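Local coordinates for tudor and KH domain-containing protein homolog (Bombyx mori, PDB 5VQH) that takes part in primary piRNA biogenesis, its Tudor domain recognising symmetrically dimethylated arginines of the Piwi proteins Siwi and Ago3 to help silence transposons in the germline, at residues 80-91 against 126-137. Numbering follows the deposited sequence.
Sequences AAVFRHDGRWYR and ELCELRADLLRL. With 2MR (n3, n4-dimethylarginine), chain C.
R91 drives its guanidinium among the backbone carbonyls of L134 and L137, where the chain leaves a short 3-10 turn. NH1 and NH2 close end-on upon one oxygen: R91 NH1 meets L137 O at 2.8 Å in the carbonyl plane, on a lone pair, whereas R91 NH2 reaches the same oxygen from above that plane. A third bond, R91 NH1 to L134 O at 2.7 Å, is bent to 137° and tilted from the guanidinium plane. The side chain gets there by folding at chi3 (-61°), its CG and CD lying against L130 CD2, and its NE forms a salt bridge with D115.

The backbones themselves join at a single antiparallel hydrogen-bonded pair, A80 with C128, through A80 N to C128 O (3.0 Å) and C128 N to A80 O (3.1 Å), both nearly straight. This adds the short, weakly bonded edge strand 128-129 to the Tudor sheet. Two residues along each chain, a water accepts from V82 N and donates to E126 O.

Packing fills in around this pair. A80 CB lies 4.1 Å from C128 CB, and A81 CB meets L127 CD2 at 3.5 Å. With CG opposite the carbonyl carbon (chi1 -72°), the indole of W89 is brought to C128, whose SG sits obliquely to the six-membered ring, 3.9 Å from W89 CH2; V82 CG2 sits over one indole face, toward its rim.

Beyond the contact, F83 and Y90 each turn a ring face to the methylated guanidinium, as adjoining walls of an aromatic cage, and D86 OD1 accepts from both Y90 OH and R88 NH1. The example illustrates how one arginine can tie down residues 132-137, which make no strand pairing here: three bonds satisfy two main-chain carbonyls, whose dipoles, with the carboxylate of D115, probably stabilise its positive charge, while Y90, next along the strand, points the opposite way, into the dimethylarginine pocket.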
ATOM      1  N   ALA A  80       5.808 -14.062  -5.636  1.00 27.65           N
ATOM      2  CA  ALA A  80       5.422 -14.420  -4.297  1.00 28.67           C
ATOM      3  C   ALA A  80       6.564 -14.007  -3.399  1.00 32.69           C
ATOM      4  O   ALA A  80       7.714 -14.267  -3.756  1.00 36.94           O
ATOM      5  CB  ALA A  80       5.180 -15.911  -4.208  1.00 26.67           C
ATOM      6  N   ALA A  81       6.271 -13.375  -2.254  1.00 31.57           N
ATOM      7  CA  ALA A  81       7.322 -12.899  -1.345  1.00 32.42           C
ATOM      8  C   ALA A  81       6.917 -12.953   0.118  1.00 33.17           C
ATOM      9  O   ALA A  81       5.823 -12.571   0.482  1.00 33.93           O
ATOM     10  CB  ALA A  81       7.722 -11.467  -1.682  1.00 32.05           C
ATOM     11  N   VAL A  82       7.835 -13.381   0.959  1.00 31.87           N
ATOM     12  CA  VAL A  82       7.587 -13.386   2.365  1.00 34.78           C
ATOM     13  C   VAL A  82       7.661 -11.951   2.838  1.00 31.64           C
ATOM     14  O   VAL A  82       8.361 -11.164   2.275  1.00 29.82           O
ATOM     15  CB  VAL A  82       8.627 -14.253   3.097  1.00 39.14           C
ATOM     16  CG1 VAL A  82       8.580 -14.008   4.601  1.00 38.26           C
ATOM     17  CG2 VAL A  82       8.429 -15.736   2.736  1.00 37.06           C
ATOM     18  N   PHE A  83       6.877 -11.630   3.845  1.00 31.69           N
ATOM     19  CA  PHE A  83       6.950 -10.366   4.550  1.00 33.90           C
ATOM     20  C   PHE A  83       7.724 -10.643   5.830  1.00 37.50           C
ATOM     21  O   PHE A  83       7.338 -11.499   6.610  1.00 37.81           O
ATOM     22  CB  PHE A  83       5.550  -9.938   4.882  1.00 31.74           C
ATOM     23  CG  PHE A  83       5.436  -8.645   5.618  1.00 31.60           C
ATOM     24  CD1 PHE A  83       6.057  -7.498   5.161  1.00 30.83           C
ATOM     25  CD2 PHE A  83       4.595  -8.548   6.729  1.00 33.20           C
ATOM     26  CE1 PHE A  83       5.879  -6.271   5.810  1.00 30.31           C
ATOM     27  CE2 PHE A  83       4.422  -7.335   7.378  1.00 34.44           C
ATOM     28  CZ  PHE A  83       5.068  -6.183   6.909  1.00 30.58           C
ATOM     29  N   ARG A  84       8.833  -9.944   6.036  1.00 44.48           N
ATOM     30  CA  ARG A  84       9.735 -10.306   7.130  1.00 51.38           C
ATOM     31  C   ARG A  84       9.077 -10.255   8.512  1.00 49.29           C
ATOM     32  O   ARG A  84       9.384 -11.080   9.348  1.00 48.88           O
ATOM     33  CB  ARG A  84      11.008  -9.453   7.106  1.00 57.77           C
ATOM     34  CG  ARG A  84      10.843  -7.981   7.472  1.00 65.58           C
ATOM     35  CD  ARG A  84      12.174  -7.270   7.224  1.00 71.49           C
ATOM     36  NE  ARG A  84      12.215  -5.849   7.618  1.00 76.53           N
ATOM     37  CZ  ARG A  84      12.620  -5.383   8.806  1.00 75.51           C
ATOM     38  NH1 ARG A  84      12.995  -6.208   9.784  1.00 76.50           N
ATOM     39  NH2 ARG A  84      12.633  -4.069   9.030  1.00 72.70           N
ATOM     40  N   HIS A  85       8.164  -9.322   8.744  1.00 50.04           N
ATOM     41  CA  HIS A  85       7.551  -9.197  10.073  1.00 53.91           C
ATOM     42  C   HIS A  85       6.549 -10.265  10.488  1.00 49.00           C
ATOM     43  O   HIS A  85       6.275 -10.355  11.671  1.00 53.73           O
ATOM     44  CB  HIS A  85       6.916  -7.826  10.267  1.00 61.16           C
ATOM     45  CG  HIS A  85       7.900  -6.708  10.190  1.00 69.27           C
ATOM     46  ND1 HIS A  85       7.631  -5.520   9.545  1.00 72.89           N
ATOM     47  CD2 HIS A  85       9.169  -6.607  10.654  1.00 76.35           C
ATOM     48  CE1 HIS A  85       8.682  -4.724   9.631  1.00 75.99           C
ATOM     49  NE2 HIS A  85       9.632  -5.363  10.294  1.00 79.54           N
ATOM     50  N   ASP A  86       5.999 -11.060   9.570  1.00 43.31           N
ATOM     51  CA  ASP A  86       5.151 -12.194   9.988  1.00 42.46           C
ATOM     52  C   ASP A  86       5.484 -13.542   9.365  1.00 43.44           C
ATOM     53  O   ASP A  86       4.865 -14.555   9.707  1.00 44.02           O
ATOM     54  CB  ASP A  86       3.667 -11.896   9.778  1.00 44.32           C
ATOM     55  CG  ASP A  86       3.284 -11.710   8.314  1.00 43.99           C
ATOM     56  OD1 ASP A  86       2.105 -11.394   8.078  1.00 39.68           O
ATOM     57  OD2 ASP A  86       4.127 -11.879   7.402  1.00 43.17           O
ATOM     58  N   GLY A  87       6.448 -13.572   8.455  1.00 42.23           N
ATOM     59  CA  GLY A  87       6.785 -14.810   7.768  1.00 40.49           C
ATOM     60  C   GLY A  87       5.701 -15.392   6.878  1.00 39.60           C
ATOM     61  O   GLY A  87       5.764 -16.542   6.559  1.00 38.88           O
ATOM     62  N   ARG A  88       4.714 -14.609   6.458  1.00 41.07           N
ATOM     63  CA  ARG A  88       3.682 -15.097   5.520  1.00 40.94           C
ATOM     64  C   ARG A  88       3.936 -14.628   4.065  1.00 39.91           C
ATOM     65  O   ARG A  88       4.719 -13.692   3.817  1.00 37.60           O
ATOM     66  CB  ARG A  88       2.288 -14.644   5.989  1.00 45.80           C
ATOM     67  CG  ARG A  88       1.908 -15.075   7.405  1.00 49.61           C
ATOM     68  CD  ARG A  88       0.487 -14.670   7.738  1.00 54.75           C
ATOM     69  NE  ARG A  88       0.100 -14.932   9.135  1.00 62.51           N
ATOM     70  CZ  ARG A  88       0.153 -14.043  10.137  1.00 64.92           C
ATOM     71  NH1 ARG A  88       0.617 -12.808   9.954  1.00 64.66           N
ATOM     72  NH2 ARG A  88      -0.256 -14.393  11.353  1.00 63.66           N
ATOM     73  N   TRP A  89       3.277 -15.283   3.110  1.00 36.56           N
ATOM     74  CA  TRP A  89       3.523 -15.041   1.688  1.00 34.25           C
ATOM     75  C   TRP A  89       2.510 -14.084   1.088  1.00 35.87           C
ATOM     76  O   TRP A  89       1.294 -14.179   1.336  1.00 35.53           O
ATOM     77  CB  TRP A  89       3.535 -16.368   0.897  1.00 36.13           C
ATOM     78  CG  TRP A  89       4.773 -17.192   1.182  1.00 35.75           C
ATOM     79  CD1 TRP A  89       4.972 -18.040   2.229  1.00 38.25           C
ATOM     80  CD2 TRP A  89       5.994 -17.187   0.448  1.00 35.43           C
ATOM     81  NE1 TRP A  89       6.232 -18.584   2.184  1.00 36.70           N
ATOM     82  CE2 TRP A  89       6.881 -18.075   1.097  1.00 35.52           C
ATOM     83  CE3 TRP A  89       6.426 -16.530  -0.701  1.00 33.87           C
ATOM     84  CZ2 TRP A  89       8.156 -18.305   0.644  1.00 31.82           C
ATOM     85  CZ3 TRP A  89       7.679 -16.771  -1.141  1.00 33.29           C
ATOM     86  CH2 TRP A  89       8.536 -17.654  -0.470  1.00 31.23           C
ATOM     87  N   TYR A  90       3.024 -13.179   0.253  1.00 33.67           N
ATOM     88  CA  TYR A  90       2.244 -12.078  -0.300  1.00 29.64           C
ATOM     89  C   TYR A  90       2.586 -11.865  -1.783  1.00 29.05           C
ATOM     90  O   TYR A  90       3.610 -12.328  -2.308  1.00 30.06           O
ATOM     91  CB  TYR A  90       2.490 -10.809   0.528  1.00 28.48           C
ATOM     92  CG  TYR A  90       2.044 -10.948   1.961  1.00 29.83           C
ATOM     93  CD1 TYR A  90       0.725 -10.766   2.301  1.00 32.01           C
ATOM     94  CD2 TYR A  90       2.932 -11.291   2.980  1.00 30.09           C
ATOM     95  CE1 TYR A  90       0.287 -10.908   3.607  1.00 31.27           C
ATOM     96  CE2 TYR A  90       2.503 -11.447   4.296  1.00 29.02           C
ATOM     97  CZ  TYR A  90       1.165 -11.241   4.602  1.00 30.19           C
ATOM     98  OH  TYR A  90       0.642 -11.369   5.885  1.00 28.60           O
ATOM     99  N   ARG A  91       1.694 -11.184  -2.463  1.00 27.29           N
ATOM    100  CA  ARG A  91       1.902 -10.818  -3.819  1.00 27.05           C
ATOM    101  C   ARG A  91       2.598  -9.486  -3.764  1.00 28.63           C
ATOM    102  O   ARG A  91       2.107  -8.550  -3.100  1.00 31.34           O
ATOM    103  CB  ARG A  91       0.576 -10.680  -4.557  1.00 26.54           C
ATOM    104  CG  ARG A  91      -0.277 -11.920  -4.507  1.00 27.64           C
ATOM    105  CD  ARG A  91      -1.564 -11.838  -5.341  1.00 28.59           C
ATOM    106  NE  ARG A  91      -2.523 -10.792  -4.981  1.00 27.14           N
ATOM    107  CZ  ARG A  91      -3.659 -10.557  -5.649  1.00 26.41           C
ATOM    108  NH1 ARG A  91      -3.991 -11.286  -6.722  1.00 26.90           N
ATOM    109  NH2 ARG A  91      -4.463  -9.578  -5.273  1.00 24.06           N
ATOM    110  N   GLU A 126      14.863 -15.601  -1.929  1.00 42.47           N
ATOM    111  CA  GLU A 126      13.702 -16.154  -1.264  1.00 44.58           C
ATOM    112  C   GLU A 126      12.381 -15.784  -1.945  1.00 43.80           C
ATOM    113  O   GLU A 126      11.326 -16.089  -1.416  1.00 52.14           O
ATOM    114  CB  GLU A 126      13.697 -15.739   0.216  1.00 49.89           C
ATOM    115  CG  GLU A 126      13.570 -14.232   0.483  1.00 52.41           C
ATOM    116  CD  GLU A 126      13.757 -13.892   1.949  1.00 55.05           C
ATOM    117  OE1 GLU A 126      12.905 -14.327   2.760  1.00 58.91           O
ATOM    118  OE2 GLU A 126      14.759 -13.193   2.282  1.00 55.25           O
ATOM    119  N   LEU A 127      12.429 -15.139  -3.106  1.00 37.09           N
ATOM    120  CA  LEU A 127      11.218 -14.920  -3.920  1.00 33.90           C
ATOM    121  C   LEU A 127      10.872 -16.178  -4.747  1.00 33.93           C
ATOM    122  O   LEU A 127      11.760 -16.993  -5.067  1.00 32.87           O
ATOM    123  CB  LEU A 127      11.395 -13.721  -4.867  1.00 32.86           C
ATOM    124  CG  LEU A 127      11.883 -12.393  -4.270  1.00 31.63           C
ATOM    125  CD1 LEU A 127      12.245 -11.409  -5.376  1.00 31.39           C
ATOM    126  CD2 LEU A 127      10.825 -11.816  -3.364  1.00 29.87           C
ATOM    127  N   CYS A 128       9.589 -16.334  -5.075  1.00 32.08           N
ATOM    128  CA  CYS A 128       9.138 -17.453  -5.864  1.00 32.47           C
ATOM    129  C   CYS A 128       8.286 -16.961  -6.988  1.00 33.45           C
ATOM    130  O   CYS A 128       7.768 -15.855  -6.920  1.00 31.41           O
ATOM    131  CB  CYS A 128       8.309 -18.397  -5.013  1.00 33.46           C
ATOM    132  SG  CYS A 128       9.290 -19.376  -3.884  1.00 36.39           S
ATOM    133  N   GLU A 129       8.129 -17.776  -8.025  1.00 35.42           N
ATOM    134  CA  GLU A 129       7.205 -17.430  -9.072  1.00 39.82           C
ATOM    135  C   GLU A 129       5.792 -17.507  -8.489  1.00 37.57           C
ATOM    136  O   GLU A 129       5.442 -18.448  -7.767  1.00 32.83           O
ATOM    137  CB  GLU A 129       7.314 -18.378 -10.263  1.00 47.62           C
ATOM    138  CG  GLU A 129       6.345 -18.032 -11.416  1.00 58.27           C
ATOM    139  CD  GLU A 129       5.360 -19.158 -11.796  1.00 65.35           C
ATOM    140  OE1 GLU A 129       5.633 -20.347 -11.498  1.00 70.73           O
ATOM    141  OE2 GLU A 129       4.307 -18.858 -12.413  1.00 59.22           O
ATOM    142  N   LEU A 130       4.993 -16.505  -8.820  1.00 34.99           N
ATOM    143  CA  LEU A 130       3.580 -16.496  -8.468  1.00 34.73           C
ATOM    144  C   LEU A 130       2.742 -17.335  -9.464  1.00 34.06           C
ATOM    145  O   LEU A 130       2.648 -17.012 -10.622  1.00 32.09           O
ATOM    146  CB  LEU A 130       3.048 -15.052  -8.386  1.00 30.32           C
ATOM    147  CG  LEU A 130       1.619 -14.923  -7.840  1.00 29.97           C
ATOM    148  CD1 LEU A 130       1.496 -15.421  -6.389  1.00 28.85           C
ATOM    149  CD2 LEU A 130       1.085 -13.511  -7.961  1.00 27.95           C
ATOM    150  N   ARG A 131       2.157 -18.419  -8.978  1.00 38.34           N
ATOM    151  CA  ARG A 131       1.178 -19.213  -9.718  1.00 41.64           C
ATOM    152  C   ARG A 131       0.069 -18.338 -10.302  1.00 41.72           C
ATOM    153  O   ARG A 131      -0.522 -17.511  -9.596  1.00 41.30           O
ATOM    154  CB  ARG A 131       0.535 -20.224  -8.776  1.00 46.74           C
ATOM    155  CG  ARG A 131       1.012 -21.637  -8.934  1.00 51.52           C
ATOM    156  CD  ARG A 131      -0.160 -22.582  -8.728  1.00 58.72           C
ATOM    157  NE  ARG A 131      -0.788 -22.360  -7.425  1.00 66.81           N
ATOM    158  CZ  ARG A 131      -2.064 -22.616  -7.131  1.00 74.28           C
ATOM    159  NH1 ARG A 131      -2.525 -22.381  -5.904  1.00 68.78           N
ATOM    160  NH2 ARG A 131      -2.888 -23.108  -8.054  1.00 80.06           N
ATOM    161  N   ALA A 132      -0.238 -18.547 -11.573  1.00 38.16           N
ATOM    162  CA  ALA A 132      -1.080 -17.614 -12.311  1.00 39.27           C
ATOM    163  C   ALA A 132      -2.493 -17.411 -11.743  1.00 38.77           C
ATOM    164  O   ALA A 132      -3.044 -16.324 -11.844  1.00 38.62           O
ATOM    165  CB  ALA A 132      -1.150 -18.031 -13.782  1.00 39.46           C
ATOM    166  N   ASP A 133      -3.087 -18.438 -11.154  1.00 38.10           N
ATOM    167  CA  ASP A 133      -4.434 -18.281 -10.593  1.00 42.52           C
ATOM    168  C   ASP A 133      -4.474 -17.342  -9.372  1.00 43.12           C
ATOM    169  O   ASP A 133      -5.530 -16.784  -9.020  1.00 45.39           O
ATOM    170  CB  ASP A 133      -5.052 -19.637 -10.241  1.00 43.70           C
ATOM    171  CG  ASP A 133      -4.343 -20.316  -9.111  1.00 48.47           C
ATOM    172  OD1 ASP A 133      -3.116 -20.447  -9.201  1.00 52.52           O
ATOM    173  OD2 ASP A 133      -5.003 -20.732  -8.129  1.00 60.89           O
ATOM    174  N   LEU A 134      -3.326 -17.136  -8.744  1.00 39.09           N
ATOM    175  CA  LEU A 134      -3.260 -16.223  -7.630  1.00 37.49           C
ATOM    176  C   LEU A 134      -3.355 -14.746  -8.047  1.00 36.21           C
ATOM    177  O   LEU A 134      -3.442 -13.868  -7.197  1.00 36.21           O
ATOM    178  CB  LEU A 134      -2.002 -16.480  -6.862  1.00 36.38           C
ATOM    179  CG  LEU A 134      -1.867 -17.940  -6.412  1.00 39.40           C
ATOM    180  CD1 LEU A 134      -0.469 -18.144  -5.870  1.00 41.49           C
ATOM    181  CD2 LEU A 134      -2.882 -18.341  -5.341  1.00 36.55           C
ATOM    182  N   LEU A 135      -3.342 -14.465  -9.341  1.00 32.44           N
ATOM    183  CA  LEU A 135      -3.552 -13.096  -9.807  1.00 35.88           C
ATOM    184  C   LEU A 135      -5.028 -12.676  -9.930  1.00 36.54           C
ATOM    185  O   LEU A 135      -5.327 -11.503 -10.238  1.00 34.77           O
ATOM    186  CB  LEU A 135      -2.912 -12.919 -11.178  1.00 35.85           C
ATOM    187  CG  LEU A 135      -1.407 -13.057 -11.233  1.00 36.80           C
ATOM    188  CD1 LEU A 135      -0.953 -13.312 -12.656  1.00 36.06           C
ATOM    189  CD2 LEU A 135      -0.802 -11.777 -10.707  1.00 38.46           C
ATOM    190  N   ARG A 136      -5.937 -13.617  -9.729  1.00 36.02           N
ATOM    191  CA  ARG A 136      -7.324 -13.343  -9.974  1.00 41.47           C
ATOM    192  C   ARG A 136      -7.842 -12.189  -9.141  1.00 34.65           C
ATOM    193  O   ARG A 136      -8.450 -11.292  -9.667  1.00 31.59           O
ATOM    194  CB  ARG A 136      -8.182 -14.563  -9.690  1.00 51.65           C
ATOM    195  CG  ARG A 136      -8.098 -15.644 -10.748  1.00 61.44           C
ATOM    196  CD  ARG A 136      -8.902 -16.845 -10.275  1.00 71.93           C
ATOM    197  NE  ARG A 136      -8.636 -18.049 -11.059  1.00 79.26           N
ATOM    198  CZ  ARG A 136      -8.919 -19.288 -10.657  1.00 85.06           C
ATOM    199  NH1 ARG A 136      -9.469 -19.511  -9.462  1.00 83.92           N
ATOM    200  NH2 ARG A 136      -8.637 -20.319 -11.451  1.00 88.80           N
ATOM    201  N   LEU A 137      -7.621 -12.226  -7.839  1.00 30.36           N
ATOM    202  CA  LEU A 137      -8.150 -11.175  -7.004  1.00 30.26           C
ATOM    203  C   LEU A 137      -7.445  -9.831  -7.265  1.00 28.97           C
ATOM    204  O   LEU A 137      -6.228  -9.745  -7.397  1.00 28.15           O
ATOM    205  CB  LEU A 137      -8.060 -11.582  -5.548  1.00 33.29           C
ATOM    206  CG  LEU A 137      -8.414 -10.496  -4.534  1.00 35.16           C
ATOM    207  CD1 LEU A 137      -9.899 -10.244  -4.586  1.00 36.87           C
ATOM    208  CD2 LEU A 137      -7.998 -10.905  -3.130  1.00 36.11           C
TER
HETATM  209  N   2MR C 501      -0.829  -9.005  10.430  1.00 78.06           N
HETATM  210  CA  2MR C 501       0.553  -9.214   9.963  1.00 77.09           C
HETATM  211  CB  2MR C 501       0.760  -8.450   8.660  1.00 68.19           C
HETATM  212  CG  2MR C 501      -0.356  -8.681   7.643  1.00 60.15           C
HETATM  213  CD  2MR C 501       0.233  -8.385   6.277  1.00 50.43           C
HETATM  214  NE  2MR C 501       0.586  -6.989   6.205  1.00 43.78           N
HETATM  215  CZ  2MR C 501       1.332  -6.534   5.223  1.00 42.11           C
HETATM  216  NH1 2MR C 501       1.756  -7.350   4.374  1.00 39.95           N
HETATM  217  CQ1 2MR C 501       2.576  -7.030   3.226  1.00 41.64           C
HETATM  218  NH2 2MR C 501       1.640  -5.239   5.136  1.00 44.60           N
HETATM  219  CQ2 2MR C 501       1.206  -4.238   6.099  1.00 41.09           C
HETATM  220  C   2MR C 501       1.652  -8.798  10.932  1.00 79.86           C
HETATM  221  O   2MR C 501       2.839  -8.671  10.574  1.00 72.29           O
HETATM  222  OXT 2MR C 501       1.414  -8.580  12.124  1.00 89.55           O
HETATM  223  O   HOH W   1      10.215 -14.172  -0.315  1.00 46.13           O